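Local coordinates for uncharacterized protein with cystatin-like fold (Methylibium petroleiphilum PM1, PDB 3G16) that is of unknown function but adopts the cystatin-like fold of the SnoaL-like, NTF2-type proteins, and probably holds a small molecule in the cone of its curved sheet, at residues I16-D21 and E28-A33; H41-G46 and H60-A65. All blocks are in the same frame, centred on the assembly; numbering follows the deposited sequence.

Contact 1. Residues I16-D21 and E28-A33; sequences IRTYYD and EAKMIA
Apolar contact between Thr18 and Lys30 carries much of this interface: the methyl CG2 of Thr18 lies 3.6 Å from CG of Lys30 and nearly as close to CD. Lys30 has CG anti to its backbone N (chi1 171°), which sends the methylenes out over helix 9-24, and a bend at chi3 then turns the far end toward Asp21. On the way CD passes 3.5 Å from the carbonyl oxygen Thr18 O, and the same atom lies 4.3 Å from CB of Asp21. The methylenes thus reach from Thr18 to Asp21.

Deeper in, Tyr19 and Met31, a selenomethionine, pair at the point of nearest backbone approach, with 5.1 Å between Tyr19 CA and Met31 CA. CG of Met31 reaches the tyrosine ring obliquely, 4.4 Å from CD1 of Tyr19, and also packs near Tyr19 O; its SE leads on toward helix 55-69.

The two segments form an antiparallel helical hairpin, their short axes running at 156° to each other and 8.3 Å apart at closest approach. It belongs to the helical layer that packs on the curved sheet of the cystatin-like fold: on helix 9-24, Ile16 and Tyr20 turn to strands 71-81 and 86-95.

Polar contact across the hairpin is indirect. In the conformer of Lys30 described, a water donates to OD2 of Asp21 and accepts from NZ of Lys30, while those two charged atoms stay 5.0 Å apart; the bridge is only as certain as that conformer. Lys30 NZ has its direct partner in Glu25, a salt bridge to the turn joining the helices, and Thr18 OG1 bonds back to Lys14 O within its own helix.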
loop_
_atom_site.group_PDB
_atom_site.type_symbol
_atom_site.label_atom_id
_atom_site.label_comp_id
_atom_site.label_asym_id
_atom_site.label_seq_id
_atom_site.Cartn_x
_atom_site.Cartn_y
_atom_site.Cartn_z
ATOM N N ILE A 16 5.940 -4.213 14.652
ATOM C CA ILE A 16 4.796 -3.551 14.037
ATOM C C ILE A 16 3.613 -3.468 14.999
ATOM O O ILE A 16 2.991 -2.404 15.160
ATOM C CB ILE A 16 4.430 -4.266 12.739
ATOM C CG1 ILE A 16 5.433 -3.875 11.649
ATOM C CG2 ILE A 16 2.957 -3.934 12.332
ATOM C CD1 ILE A 16 5.379 -4.775 10.370
ATOM N N ARG A 17 3.331 -4.551 15.695
ATOM C CA ARG A 17 2.189 -4.506 16.576
ATOM C C ARG A 17 2.465 -3.582 17.808
ATOM O O ARG A 17 1.546 -2.916 18.331
ATOM C CB ARG A 17 1.793 -5.907 17.035
ATOM C CG ARG A 17 1.270 -6.775 15.876
ATOM C CD ARG A 17 0.552 -8.043 16.398
ATOM N NE ARG A 17 0.097 -8.879 15.296
ATOM C CZ ARG A 17 -1.014 -8.704 14.575
ATOM N NH1 ARG A 17 -1.883 -7.700 14.805
ATOM N NH2 ARG A 17 -1.273 -9.572 13.603
ATOM N N THR A 18 3.715 -3.581 18.289
ATOM C CA THR A 18 4.074 -2.693 19.372
ATOM C C THR A 18 3.864 -1.221 18.928
ATOM O O THR A 18 3.410 -0.370 19.658
ATOM C CB THR A 18 5.519 -2.886 19.825
ATOM O OG1 THR A 18 5.665 -4.237 20.291
ATOM C CG2 THR A 18 5.882 -1.913 20.964
ATOM N N TYR A 19 4.253 -0.926 17.688
ATOM C CA TYR A 19 4.129 0.397 17.114
ATOM C C TYR A 19 2.655 0.840 17.118
ATOM O O TYR A 19 2.326 1.909 17.577
ATOM C CB TYR A 19 4.747 0.434 15.695
ATOM C CG TYR A 19 4.376 1.626 14.860
ATOM C CD1 TYR A 19 4.569 2.938 15.305
ATOM C CD2 TYR A 19 3.922 1.435 13.597
ATOM C CE1 TYR A 19 4.218 4.014 14.507
ATOM C CE2 TYR A 19 3.572 2.509 12.782
ATOM C CZ TYR A 19 3.715 3.799 13.256
ATOM O OH TYR A 19 3.390 4.852 12.395
ATOM N N TYR A 20 1.802 -0.004 16.532
ATOM C CA TYR A 20 0.358 0.307 16.481
ATOM C C TYR A 20 -0.243 0.430 17.873
ATOM O O TYR A 20 -1.064 1.281 18.113
ATOM C CB TYR A 20 -0.393 -0.687 15.580
ATOM C CG TYR A 20 -0.380 -0.317 14.110
ATOM C CD1 TYR A 20 0.763 -0.386 13.387
ATOM C CD2 TYR A 20 -1.531 0.097 13.485
ATOM C CE1 TYR A 20 0.811 0.004 12.020
ATOM C CE2 TYR A 20 -1.560 0.434 12.123
ATOM C CZ TYR A 20 -0.355 0.408 11.413
ATOM O OH TYR A 20 -0.393 0.778 10.054
ATOM N N ASP A 21 0.187 -0.424 18.798
ATOM C CA ASP A 21 -0.255 -0.296 20.200
ATOM C C ASP A 21 0.111 1.087 20.713
ATOM O O ASP A 21 -0.661 1.783 21.326
ATOM C CB ASP A 21 0.380 -1.344 21.090
ATOM C CG ASP A 21 -0.207 -2.743 20.902
ATOM O OD1 ASP A 21 -1.117 -2.937 20.113
ATOM O OD2 ASP A 21 0.354 -3.670 21.585
ATOM N N GLU A 28 4.478 7.995 23.317
ATOM C CA GLU A 28 5.603 8.382 22.467
ATOM C C GLU A 28 6.825 7.505 22.684
ATOM O O GLU A 28 7.448 7.083 21.716
ATOM C CB GLU A 28 5.939 9.877 22.605
ATOM C CG GLU A 28 4.799 10.832 22.130
ATOM C CD GLU A 28 5.222 12.325 22.052
ATOM O OE1 GLU A 28 6.427 12.598 22.015
ATOM O OE2 GLU A 28 4.339 13.222 21.963
ATOM N N ALA A 29 7.148 7.207 23.928
ATOM C CA ALA A 29 8.297 6.357 24.197
ATOM C C ALA A 29 8.155 4.972 23.553
ATOM O O ALA A 29 9.101 4.428 22.981
ATOM C CB ALA A 29 8.521 6.245 25.740
ATOM N N LYS A 30 6.962 4.398 23.646
ATOM C CA LYS A 30 6.725 3.069 23.082
ATOM C C LYS A 30 6.892 3.135 21.572
ATOM O O LYS A 30 7.557 2.263 20.976
ATOM C CB LYS A 30 5.344 2.475 23.435
ATOM C CG LYS A 30 5.045 1.174 22.653
ATOM C CD LYS A 30 3.722 0.481 23.047
ATOM C CE LYS A 30 3.717 0.078 24.535
ATOM N NZ LYS A 30 2.468 -0.658 25.004
HETATM N N MSE A 31 6.335 4.161 20.943
HETATM C CA MSE A 31 6.458 4.277 19.492
HETATM C C MSE A 31 7.921 4.483 19.071
HETATM O O MSE A 31 8.412 3.862 18.138
HETATM C CB MSE A 31 5.574 5.403 18.967
HETATM C CG MSE A 31 4.098 5.162 19.016
HETATM SE SE MSE A 31 3.081 6.608 18.248
HETATM C CE MSE A 31 2.785 7.726 19.824
ATOM N N ILE A 32 8.630 5.374 19.755
ATOM C CA ILE A 32 9.996 5.695 19.396
ATOM C C ILE A 32 10.895 4.464 19.412
ATOM O O ILE A 32 11.800 4.320 18.568
ATOM C CB ILE A 32 10.538 6.797 20.357
ATOM C CG1 ILE A 32 9.884 8.134 20.019
ATOM C CG2 ILE A 32 12.055 6.937 20.277
ATOM C CD1 ILE A 32 10.101 9.263 21.086
ATOM N N ALA A 33 10.625 3.555 20.355
ATOM C CA ALA A 33 11.427 2.335 20.508
ATOM C C ALA A 33 11.261 1.348 19.355
ATOM O O ALA A 33 12.019 0.383 19.240
ATOM C CB ALA A 33 11.090 1.662 21.822
HETATM O O HOH W 1 2.485 -3.182 23.124
#

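Contact 2. Residues H41-G46 and H60-A65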
loop_
_atom_site.group_PDB
_atom_site.type_symbol
_atom_site.label_atom_id
_atom_site.label_comp_id
_atom_site.label_asym_id
_atom_site.label_seq_id
_atom_site.Cartn_x
_atom_site.Cartn_y
_atom_site.Cartn_z
ATOM N N HIS A 41 8.626 8.760 7.934
ATOM C CA HIS A 41 7.294 8.318 7.472
ATOM C C HIS A 41 6.873 9.247 6.335
ATOM O O HIS A 41 6.915 10.493 6.470
ATOM C CB HIS A 41 6.270 8.449 8.578
ATOM C CG HIS A 41 5.054 7.577 8.437
ATOM N ND1 HIS A 41 4.303 7.449 7.273
ATOM C CD2 HIS A 41 4.415 6.846 9.368
ATOM C CE1 HIS A 41 3.268 6.647 7.518
ATOM N NE2 HIS A 41 3.312 6.259 8.787
ATOM N N TYR A 42 6.520 8.664 5.195
ATOM C CA TYR A 42 6.041 9.396 4.026
ATOM C C TYR A 42 4.557 9.156 3.873
ATOM O O TYR A 42 4.018 8.090 4.244
ATOM C CB TYR A 42 6.778 8.921 2.785
ATOM C CG TYR A 42 8.264 9.146 2.823
ATOM C CD1 TYR A 42 8.792 10.330 2.420
ATOM C CD2 TYR A 42 9.149 8.182 3.284
ATOM C CE1 TYR A 42 10.153 10.579 2.465
ATOM C CE2 TYR A 42 10.517 8.411 3.328
ATOM C CZ TYR A 42 11.020 9.608 2.913
ATOM O OH TYR A 42 12.398 9.850 2.935
ATOM N N PHE A 43 3.928 10.128 3.204
ATOM C CA PHE A 43 2.482 10.159 2.974
ATOM C C PHE A 43 2.220 10.700 1.587
ATOM O O PHE A 43 3.094 11.298 0.997
ATOM C CB PHE A 43 1.785 11.104 3.995
ATOM C CG PHE A 43 2.062 10.752 5.402
ATOM C CD1 PHE A 43 1.308 9.818 6.042
ATOM C CD2 PHE A 43 3.088 11.379 6.093
ATOM C CE1 PHE A 43 1.543 9.478 7.358
ATOM C CE2 PHE A 43 3.341 11.054 7.417
ATOM C CZ PHE A 43 2.590 10.107 8.061
ATOM N N PRO A 44 0.981 10.534 1.119
ATOM C CA PRO A 44 0.691 11.210 -0.146
ATOM C C PRO A 44 1.070 12.684 -0.111
ATOM O O PRO A 44 0.859 13.354 0.928
ATOM C CB PRO A 44 -0.818 10.999 -0.284
ATOM C CG PRO A 44 -1.097 9.760 0.424
ATOM C CD PRO A 44 -0.155 9.757 1.620
ATOM N N ALA A 45 1.552 13.238 -1.216
ATOM C CA ALA A 45 1.895 14.672 -1.249
ATOM C C ALA A 45 0.585 15.428 -0.953
ATOM O O ALA A 45 -0.523 15.032 -1.391
ATOM C CB ALA A 45 2.495 15.110 -2.575
ATOM N N GLY A 46 0.710 16.447 -0.132
ATOM C CA GLY A 46 -0.418 17.260 0.278
ATOM C C GLY A 46 -0.885 16.934 1.665
ATOM O O GLY A 46 -1.697 17.687 2.232
ATOM N N HIS A 60 5.373 12.040 18.139
ATOM C CA HIS A 60 4.712 13.244 18.628
ATOM C C HIS A 60 3.453 13.532 17.820
ATOM O O HIS A 60 2.403 13.910 18.384
ATOM C CB HIS A 60 5.681 14.434 18.564
ATOM C CG HIS A 60 5.118 15.678 19.168
ATOM N ND1 HIS A 60 4.645 15.674 20.463
ATOM C CD2 HIS A 60 5.022 16.957 18.727
ATOM C CE1 HIS A 60 4.267 16.898 20.790
ATOM N NE2 HIS A 60 4.446 17.683 19.749
ATOM N N ARG A 61 3.549 13.372 16.499
ATOM C CA ARG A 61 2.433 13.715 15.638
ATOM C C ARG A 61 1.278 12.729 15.803
ATOM O O ARG A 61 0.125 13.138 15.849
ATOM C CB ARG A 61 2.932 13.905 14.199
ATOM C CG ARG A 61 3.836 15.189 14.113
ATOM C CD ARG A 61 4.643 15.324 12.883
ATOM N NE ARG A 61 5.719 16.282 13.102
ATOM C CZ ARG A 61 6.618 16.615 12.170
ATOM N NH1 ARG A 61 6.483 16.222 10.908
ATOM N NH2 ARG A 61 7.621 17.426 12.481
ATOM N N TRP A 62 1.577 11.449 15.996
ATOM C CA TRP A 62 0.484 10.508 16.258
ATOM C C TRP A 62 -0.096 10.757 17.648
ATOM O O TRP A 62 -1.302 10.642 17.820
ATOM C CB TRP A 62 0.893 9.069 16.094
ATOM C CG TRP A 62 1.274 8.634 14.737
ATOM C CD1 TRP A 62 2.220 7.706 14.438
ATOM C CD2 TRP A 62 0.737 9.068 13.462
ATOM N NE1 TRP A 62 2.313 7.514 13.088
ATOM C CE2 TRP A 62 1.412 8.330 12.467
ATOM C CE3 TRP A 62 -0.255 9.982 13.046
ATOM C CZ2 TRP A 62 1.144 8.479 11.110
ATOM C CZ3 TRP A 62 -0.524 10.104 11.666
ATOM C CH2 TRP A 62 0.200 9.373 10.729
ATOM N N ARG A 63 0.701 11.127 18.658
ATOM C CA ARG A 63 0.144 11.439 19.950
ATOM C C ARG A 63 -0.844 12.611 19.806
ATOM O O ARG A 63 -1.948 12.574 20.370
ATOM C CB ARG A 63 1.239 11.817 20.913
ATOM C CG ARG A 63 0.669 12.268 22.257
ATOM C CD ARG A 63 1.676 12.939 23.022
ATOM N NE ARG A 63 1.153 13.560 24.213
ATOM C CZ ARG A 63 1.801 14.538 24.804
ATOM N NH1 ARG A 63 2.946 14.990 24.258
ATOM N NH2 ARG A 63 1.300 15.071 25.911
ATOM N N THR A 64 -0.493 13.623 19.024
ATOM C CA THR A 64 -1.352 14.764 18.767
ATOM C C THR A 64 -2.668 14.315 18.125
ATOM O O THR A 64 -3.753 14.800 18.459
ATOM C CB THR A 64 -0.603 15.743 17.826
ATOM O OG1 THR A 64 0.609 16.180 18.469
ATOM C CG2 THR A 64 -1.473 16.934 17.464
ATOM N N ALA A 65 -2.549 13.389 17.181
ATOM C CA ALA A 65 -3.725 12.898 16.475
ATOM C C ALA A 65 -4.677 12.209 17.433
ATOM O O ALA A 65 -5.913 12.388 17.350
ATOM C CB ALA A 65 -3.343 11.934 15.348
#
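An aromatic cluster of His41, Phe43 and Trp62 joins strand 39-42 of the curved sheet and the residues after it to helix 55-69 in the cone of this cystatin-like, NTF2-type fold. An unidentified ligand lies about 3 Å from the Trp62 side chain, consistent with the cluster helping to line a pocket, as the cone does in relatives.

Trp62 meets both partners with the rim of its six-membered ring. Against His41 the arrangement is offset edge-to-face: the indole edge is directed at the imidazole face, the planes stand at 80°, and CZ2 of Trp62 is 3.9 Å from NE2 of His41. Phe43 is instead met rim to rim, its plane at 87° to the indole, with CE1 of Phe43 3.6 Å from CH2 of Trp62; neither ring covers the other.

The two sheet-side rings also touch each other, CZ of Phe43 lying 3.3 Å above the imidazole plane, displaced toward its rim. His41 has CG anti to the backbone N (chi1 -157°), a turn that carries the imidazole toward the helix and allows ND1 to bond back to its own strand. Putting an alanine at His41 would probably open a gap beside CZ2 of Trp62 and CZ of Phe43, leaving the indole freer to shift.

Phe52 and Tyr48 extend the cluster, and Trp62 NE1 has its polar partner on helix 9-24. The bond that helps hold the imidazole's rotation runs 3.1 Å from ND1 of His41 to Tyr42 O: the oxygen lies in the imidazole plane, whereas ND1 sits above the carbonyl plane.

Both segments of contact 1 precede those of contact 2 in the sequence, with centres about 15 Å apart within one SnoaL-like domain. Contact 1 pairs helices 9-24 and 28-32 near the surface; contact 2, buried nearer the chain centre, sets strand 39-42 and the residues after it against helix 55-69. They touch directly: Tyr19 OH and Trp62 NE1, 3.0 Å apart, are probably hydrogen-bonded, and SE of Met31 packs 3.9 Å from CB of Trp62. Glu28 OE2 and His60 ND1 probably tie helix 28-32 to helix 55-69, in the conformer of Glu28 described. Unidentified ligand lies near Tyr19 and near Trp62, consistent with both facing a common pocket.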